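PDB 4A6E: acetylserotonin O-methyltransferase from Homo sapiens, which catalyses methyl transfer from S-adenosyl-L-methionine to N-acetylserotonin, yielding melatonin and S-adenosyl-L-homocysteine. Local coordinates for residues A[35-40]-A[47-52]; A[252-257]-A[279-284]. All blocks are in the same frame, centred on the assembly; numbering follows the deposited sequence.

Contact 1: residues A[35-40]-A[47-52]; sequences DLLAEA and AAVAAG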
loop_
_atom_site.group_PDB
_atom_site.type_symbol
_atom_site.label_atom_id
_atom_site.label_comp_id
_atom_site.label_asym_id
_atom_site.label_seq_id
_atom_site.Cartn_x
_atom_site.Cartn_y
_atom_site.Cartn_z
ATOM N N ASP A 35 -3.527 -20.353 -8.534
ATOM C CA ASP A 35 -4.236 -21.636 -8.535
ATOM C C ASP A 35 -4.392 -22.189 -9.948
ATOM O O ASP A 35 -4.199 -23.390 -10.142
ATOM C CB ASP A 35 -5.607 -21.498 -7.880
ATOM C CG ASP A 35 -5.584 -21.513 -6.366
ATOM O OD1 ASP A 35 -4.614 -22.079 -5.782
ATOM O OD2 ASP A 35 -6.571 -21.042 -5.759
ATOM N N LEU A 36 -4.728 -21.306 -10.927
ATOM C CA LEU A 36 -4.896 -21.647 -12.339
ATOM C C LEU A 36 -3.581 -22.165 -12.937
ATOM O O LEU A 36 -3.606 -23.091 -13.766
ATOM C CB LEU A 36 -5.391 -20.416 -13.135
ATOM C CG LEU A 36 -5.778 -20.651 -14.597
ATOM C CD1 LEU A 36 -7.146 -21.292 -14.706
ATOM C CD2 LEU A 36 -5.782 -19.362 -15.351
ATOM N N LEU A 37 -2.443 -21.549 -12.513
ATOM C CA LEU A 37 -1.092 -21.925 -12.943
ATOM C C LEU A 37 -0.681 -23.291 -12.370
ATOM O O LEU A 37 -0.005 -24.066 -13.054
ATOM C CB LEU A 37 -0.058 -20.843 -12.577
ATOM C CG LEU A 37 -0.095 -19.539 -13.378
ATOM C CD1 LEU A 37 0.928 -18.579 -12.855
ATOM C CD2 LEU A 37 0.126 -19.765 -14.864
ATOM N N ALA A 38 -1.100 -23.575 -11.118
ATOM C CA ALA A 38 -0.853 -24.841 -10.418
ATOM C C ALA A 38 -1.732 -25.961 -10.999
ATOM O O ALA A 38 -1.285 -27.105 -11.058
ATOM C CB ALA A 38 -1.125 -24.678 -8.936
ATOM N N GLU A 39 -2.959 -25.624 -11.458
ATOM C CA GLU A 39 -3.913 -26.566 -12.053
ATOM C C GLU A 39 -3.688 -26.777 -13.548
ATOM O O GLU A 39 -4.296 -27.669 -14.135
ATOM C CB GLU A 39 -5.362 -26.136 -11.764
ATOM C CG GLU A 39 -5.783 -26.374 -10.323
ATOM C CD GLU A 39 -7.193 -25.939 -9.974
ATOM O OE1 GLU A 39 -8.152 -26.574 -10.470
ATOM O OE2 GLU A 39 -7.341 -24.980 -9.182
ATOM N N ALA A 40 -2.810 -25.970 -14.162
ATOM C CA ALA A 40 -2.475 -26.038 -15.590
ATOM C C ALA A 40 -1.550 -27.225 -15.927
ATOM O O ALA A 40 -0.766 -27.645 -15.076
ATOM C CB ALA A 40 -1.829 -24.732 -16.034
ATOM N N ALA A 47 -3.393 -14.811 -22.830
ATOM C CA ALA A 47 -4.755 -15.114 -23.276
ATOM C C ALA A 47 -5.405 -16.210 -22.426
ATOM O O ALA A 47 -6.579 -16.089 -22.074
ATOM C CB ALA A 47 -4.748 -15.512 -24.737
ATOM N N ALA A 48 -4.617 -17.242 -22.057
ATOM C CA ALA A 48 -5.046 -18.385 -21.261
ATOM C C ALA A 48 -5.379 -17.985 -19.825
ATOM O O ALA A 48 -6.407 -18.413 -19.296
ATOM C CB ALA A 48 -3.968 -19.461 -21.272
ATOM N N VAL A 49 -4.508 -17.178 -19.198
ATOM C CA VAL A 49 -4.698 -16.695 -17.826
ATOM C C VAL A 49 -5.951 -15.800 -17.817
ATOM O O VAL A 49 -6.878 -16.059 -17.046
ATOM C CB VAL A 49 -3.418 -15.981 -17.282
ATOM C CG1 VAL A 49 -3.656 -15.334 -15.913
ATOM C CG2 VAL A 49 -2.231 -16.942 -17.222
ATOM N N ALA A 50 -6.007 -14.819 -18.748
ATOM C CA ALA A 50 -7.129 -13.893 -18.911
ATOM C C ALA A 50 -8.431 -14.649 -19.030
ATOM O O ALA A 50 -9.355 -14.358 -18.272
ATOM C CB ALA A 50 -6.917 -12.999 -20.124
ATOM N N ALA A 51 -8.472 -15.682 -19.897
ATOM C CA ALA A 51 -9.662 -16.509 -20.088
ATOM C C ALA A 51 -10.044 -17.303 -18.825
ATOM O O ALA A 51 -11.204 -17.264 -18.418
ATOM C CB ALA A 51 -9.481 -17.437 -21.275
ATOM N N GLY A 52 -9.057 -17.948 -18.199
ATOM C CA GLY A 52 -9.235 -18.762 -17.005
ATOM C C GLY A 52 -9.632 -18.025 -15.743
ATOM O O GLY A 52 -10.084 -18.663 -14.790
#

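Contact 2: residues A[252-257]-A[279-284]; sequences RVLHDW and ILVIES. With SAM (S-adenosylmethionine), chain C; ASE (N-acetyl serotonin), chain D.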
loop_
_atom_site.group_PDB
_atom_site.type_symbol
_atom_site.label_atom_id
_atom_site.label_comp_id
_atom_site.label_asym_id
_atom_site.label_seq_id
_atom_site.Cartn_x
_atom_site.Cartn_y
_atom_site.Cartn_z
ATOM N N ARG A 252 -3.368 -13.786 20.119
ATOM C CA ARG A 252 -3.887 -12.588 19.457
ATOM C C ARG A 252 -5.257 -12.142 20.007
ATOM O O ARG A 252 -6.132 -11.718 19.247
ATOM C CB ARG A 252 -3.923 -12.753 17.910
ATOM C CG ARG A 252 -2.553 -12.967 17.285
ATOM C CD ARG A 252 -2.616 -12.892 15.780
ATOM N NE ARG A 252 -3.281 -14.045 15.179
ATOM C CZ ARG A 252 -3.205 -14.370 13.892
ATOM N NH1 ARG A 252 -2.472 -13.638 13.055
ATOM N NH2 ARG A 252 -3.843 -15.438 13.435
ATOM N N VAL A 253 -5.428 -12.238 21.332
ATOM C CA VAL A 253 -6.633 -11.798 22.027
ATOM C C VAL A 253 -6.292 -10.468 22.696
ATOM O O VAL A 253 -6.875 -9.457 22.329
ATOM C CB VAL A 253 -7.187 -12.858 23.009
ATOM C CG1 VAL A 253 -8.354 -12.308 23.817
ATOM C CG2 VAL A 253 -7.601 -14.119 22.267
ATOM N N LEU A 254 -5.298 -10.450 23.607
ATOM C CA LEU A 254 -4.888 -9.240 24.352
ATOM C C LEU A 254 -4.633 -7.992 23.501
ATOM O O LEU A 254 -5.012 -6.890 23.911
ATOM C CB LEU A 254 -3.743 -9.503 25.366
ATOM C CG LEU A 254 -3.961 -10.598 26.444
ATOM C CD1 LEU A 254 -2.684 -10.811 27.298
ATOM C CD2 LEU A 254 -5.138 -10.268 27.341
ATOM N N HIS A 255 -4.080 -8.173 22.287
ATOM C CA HIS A 255 -3.816 -7.069 21.362
ATOM C C HIS A 255 -5.094 -6.373 20.821
ATOM O O HIS A 255 -4.978 -5.295 20.248
ATOM C CB HIS A 255 -2.824 -7.478 20.248
ATOM C CG HIS A 255 -3.422 -8.236 19.095
ATOM N ND1 HIS A 255 -2.887 -8.147 17.815
ATOM C CD2 HIS A 255 -4.478 -9.082 19.058
ATOM C CE1 HIS A 255 -3.642 -8.925 17.051
ATOM N NE2 HIS A 255 -4.608 -9.511 17.752
ATOM N N ASP A 256 -6.295 -6.958 21.026
ATOM C CA ASP A 256 -7.551 -6.373 20.535
ATOM C C ASP A 256 -8.107 -5.372 21.518
ATOM O O ASP A 256 -8.998 -4.589 21.164
ATOM C CB ASP A 256 -8.636 -7.457 20.364
ATOM C CG ASP A 256 -8.411 -8.555 19.347
ATOM O OD1 ASP A 256 -7.553 -8.376 18.458
ATOM O OD2 ASP A 256 -9.163 -9.565 19.384
ATOM N N TRP A 257 -7.663 -5.459 22.780
ATOM C CA TRP A 257 -8.241 -4.677 23.857
ATOM C C TRP A 257 -7.312 -3.762 24.610
ATOM O O TRP A 257 -6.094 -3.968 24.648
ATOM C CB TRP A 257 -8.938 -5.612 24.842
ATOM C CG TRP A 257 -9.786 -6.679 24.209
ATOM C CD1 TRP A 257 -9.502 -8.015 24.145
ATOM C CD2 TRP A 257 -11.076 -6.511 23.589
ATOM N NE1 TRP A 257 -10.529 -8.689 23.522
ATOM C CE2 TRP A 257 -11.516 -7.793 23.184
ATOM C CE3 TRP A 257 -11.915 -5.401 23.358
ATOM C CZ2 TRP A 257 -12.756 -7.995 22.547
ATOM C CZ3 TRP A 257 -13.142 -5.602 22.724
ATOM C CH2 TRP A 257 -13.553 -6.883 22.329
ATOM N N ILE A 279 -0.778 -19.799 31.814
ATOM C CA ILE A 279 -1.343 -18.904 30.800
ATOM C C ILE A 279 -0.306 -18.716 29.664
ATOM O O ILE A 279 0.827 -18.315 29.929
ATOM C CB ILE A 279 -1.891 -17.568 31.385
ATOM C CG1 ILE A 279 -2.551 -16.716 30.266
ATOM C CG2 ILE A 279 -0.807 -16.784 32.188
ATOM C CD1 ILE A 279 -3.480 -15.685 30.712
ATOM N N LEU A 280 -0.671 -19.096 28.433
ATOM C CA LEU A 280 0.232 -18.973 27.305
ATOM C C LEU A 280 -0.262 -17.878 26.376
ATOM O O LEU A 280 -1.283 -18.055 25.707
ATOM C CB LEU A 280 0.476 -20.321 26.586
ATOM C CG LEU A 280 1.356 -20.272 25.323
ATOM C CD1 LEU A 280 2.842 -20.202 25.681
ATOM C CD2 LEU A 280 1.111 -21.471 24.452
ATOM N N VAL A 281 0.409 -16.714 26.420
ATOM C CA VAL A 281 0.060 -15.544 25.600
ATOM C C VAL A 281 0.924 -15.614 24.334
ATOM O O VAL A 281 2.158 -15.682 24.448
ATOM C CB VAL A 281 0.271 -14.204 26.355
ATOM C CG1 VAL A 281 -0.023 -13.008 25.446
ATOM C CG2 VAL A 281 -0.564 -14.141 27.632
ATOM N N ILE A 282 0.275 -15.661 23.145
ATOM C CA ILE A 282 0.969 -15.724 21.852
ATOM C C ILE A 282 0.682 -14.439 21.104
ATOM O O ILE A 282 -0.419 -14.241 20.588
ATOM C CB ILE A 282 0.672 -17.002 21.014
ATOM C CG1 ILE A 282 1.077 -18.281 21.786
ATOM C CG2 ILE A 282 1.358 -16.923 19.633
ATOM C CD1 ILE A 282 0.368 -19.550 21.373
ATOM N N GLU A 283 1.671 -13.538 21.113
ATOM C CA GLU A 283 1.581 -12.222 20.482
ATOM C C GLU A 283 2.907 -11.857 19.813
ATOM O O GLU A 283 3.931 -12.473 20.121
ATOM C CB GLU A 283 1.231 -11.156 21.551
ATOM C CG GLU A 283 -0.160 -11.271 22.173
ATOM C CD GLU A 283 -1.342 -10.754 21.380
ATOM O OE1 GLU A 283 -1.191 -10.489 20.166
ATOM O OE2 GLU A 283 -2.446 -10.675 21.964
ATOM N N SER A 284 2.889 -10.856 18.914
ATOM C CA SER A 284 4.099 -10.321 18.280
ATOM C C SER A 284 4.689 -9.279 19.257
ATOM O O SER A 284 4.148 -8.181 19.417
ATOM C CB SER A 284 3.786 -9.690 16.923
ATOM O OG SER A 284 4.981 -9.404 16.211
HETATM N N SAM C . -6.638 -17.044 18.486
HETATM C CA SAM C . -6.939 -16.882 17.022
HETATM C C SAM C . -5.717 -16.520 16.176
HETATM O O SAM C . -4.745 -15.917 16.669
HETATM O OXT SAM C . -5.713 -16.826 14.955
HETATM C CB SAM C . -8.072 -15.922 16.750
HETATM C CG SAM C . -7.575 -14.514 17.097
HETATM S SD SAM C . -8.813 -13.196 16.835
HETATM C CE SAM C . -7.765 -11.845 16.877
HETATM C "C5'" SAM C . -9.624 -12.918 18.434
HETATM C "C4'" SAM C . -10.627 -14.029 18.739
HETATM O "O4'" SAM C . -11.291 -13.672 19.978
HETATM C "C3'" SAM C . -11.684 -14.112 17.611
HETATM O "O3'" SAM C . -11.768 -15.477 17.269
HETATM C "C2'" SAM C . -12.988 -13.532 18.261
HETATM O "O2'" SAM C . -14.163 -14.215 17.820
HETATM C "C1'" SAM C . -12.721 -13.913 19.747
HETATM N N9 SAM C . -13.480 -13.180 20.750
HETATM C C8 SAM C . -13.640 -11.820 20.813
HETATM N N7 SAM C . -14.384 -11.520 21.851
HETATM C C5 SAM C . -14.729 -12.641 22.549
HETATM C C6 SAM C . -15.472 -12.887 23.737
HETATM N N6 SAM C . -16.012 -11.873 24.476
HETATM N N1 SAM C . -15.613 -14.159 24.116
HETATM C C2 SAM C . -15.065 -15.189 23.384
HETATM N N3 SAM C . -14.320 -15.021 22.284
HETATM C C4 SAM C . -14.138 -13.750 21.841
HETATM C C1 ASE D . -7.018 -9.300 15.084
HETATM C C2 ASE D . -6.029 -9.837 14.263
HETATM C C3 ASE D . -6.010 -9.355 12.939
HETATM C C4 ASE D . -7.982 -8.336 14.665
HETATM C C5 ASE D . -7.936 -7.862 13.351
HETATM C C6 ASE D . -6.964 -8.349 12.458
HETATM C C7 ASE D . -5.140 -9.657 11.787
HETATM C C8 ASE D . -5.556 -8.871 10.743
HETATM N N9 ASE D . -6.649 -8.084 11.108
HETATM O O10 ASE D . -7.046 -9.698 16.365
HETATM C C11 ASE D . -3.964 -10.577 11.894
HETATM C C12 ASE D . -2.746 -9.642 12.297
HETATM N N13 ASE D . -2.337 -8.829 11.129
HETATM C C14 ASE D . -2.324 -7.423 11.187
HETATM C C15 ASE D . -1.931 -6.659 9.923
HETATM O O16 ASE D . -2.630 -6.756 12.231
HETATM O O HOH W 1 -3.404 -12.589 23.382
#

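Contact 1: residues A[35-40]-A[47-52]
Leu36 and Gly52, with CA atoms 7.0 Å apart, mark the nearest point between two short helical segments, 35-39 and 47-52. Their axes pass 10.8 Å from each other and run at 115°, neither parallel nor antiparallel. No hydrogen bond joins them, and the contact consists almost wholly of one side chain laid against the backbone of the other helix. Leu36 has CG anti to the backbone N (chi1 -173°), which carries its forked end across the gap toward Val49 and Gly52. Its CD2 branch lies 3.8 Å from Val49 CA and also meets Gly52 CA, with the carbonyl oxygen of Ala48 a little farther off. The other branch, CD1, rests beside the backbone of Gly52, 3.9 Å from its O. Because Gly52 has no side chain, the leucine can settle directly against its backbone. Leu37 adds a looser apolar touch, its CD2 standing 4.4 Å from CG2 of Val49. Leu44, on the short strand 44-45 between the helices, packs on Leu36, Leu37 and Val49, while Thr60 and Leu64 of helix 57-69 cover Val49. An alanine in place of Leu36 would remove both methyl branches and would probably leave a gap beside Val49 and Gly52, with little else directly joining these segments. The helix-strand-helix-helix order followed by a two-stranded hairpin is consistent with a winged-helix unit, in keeping with the dimerisation domain's HTH relationship. With no polar bond across it, the junction of these two helices relies on apolar shape-fitting.

Contact 2: residues A[252-257]-A[279-284]
Glu283, in segment 279-284, brings its carboxylate against the loop 252-257 and meets His255 in two ways. Its chain bends at chi2 (-79°), bringing OE2 to the backbone N of His255, which donates a 3.0 Å hydrogen bond from well above the carboxylate plane. OE2 also accepts a 2.6 Å bond from a water. The same water takes the N-H of Leu254 at 2.9 Å, so this amide is tied to the glutamate indirectly. The second oxygen, OE1, lies 3.3 Å above one face of the His255 ring, offset toward the rim, with ring and carboxylate planes 57° apart. Arg252 N also donates to Ile282 O at 3.0 Å, nearly in line with the carbonyl (C=O...N angle 164°), and CD1 of Leu254 packs against both methyls of Val281. Both nitrogens of the histidine ring have partners: ND1 pairs with Glu311, and NE2 donates 2.8 Å to the substrate hydroxyl O10. That hydroxyl in turn donates to OD1 of Asp256. The Arg252 guanidinium clasps the carboxylate of S-adenosylmethionine edge-on, NE reaching O at 2.8 Å, while NH2 holds OXT and also Leu160 O; NH1 is hydrogen-bonded to the hydroxyl of Tyr338. His255 is the inferred proton donor/acceptor. Its place at O10, with Glu283 at its backbone and ring face and Glu311 at ND1, is consistent with a catalytic histidine positioned by second-shell glutamates, while Ile282 O, Glu283 OE2 and the water satisfy the amides of Arg252, His255 and Leu254 respectively.

Overall arrangement
From the N terminus, contact 1 comes first: the chain leaves helix 33-39, passes through strand 44-45 and returns in helix 46-53, closing a very short loop within the dimerisation domain. Contact 2 opens much later, after strand 247-251, and closes once helix 259-272 has led to the parallel neighbouring strand 278-283, a beta-alpha-beta connection in the Rossmann-like methyltransferase domain. The two are in series and neither nest nor cross. The centres of contact 1 and contact 2 are about 40 Å apart, on opposite sides of the chain's centre. Contact 1 joins helices of the dimerisation domain away from the annotated sites, whereas contact 2 ties the central sheet to the loop that bears the probable catalytic histidine.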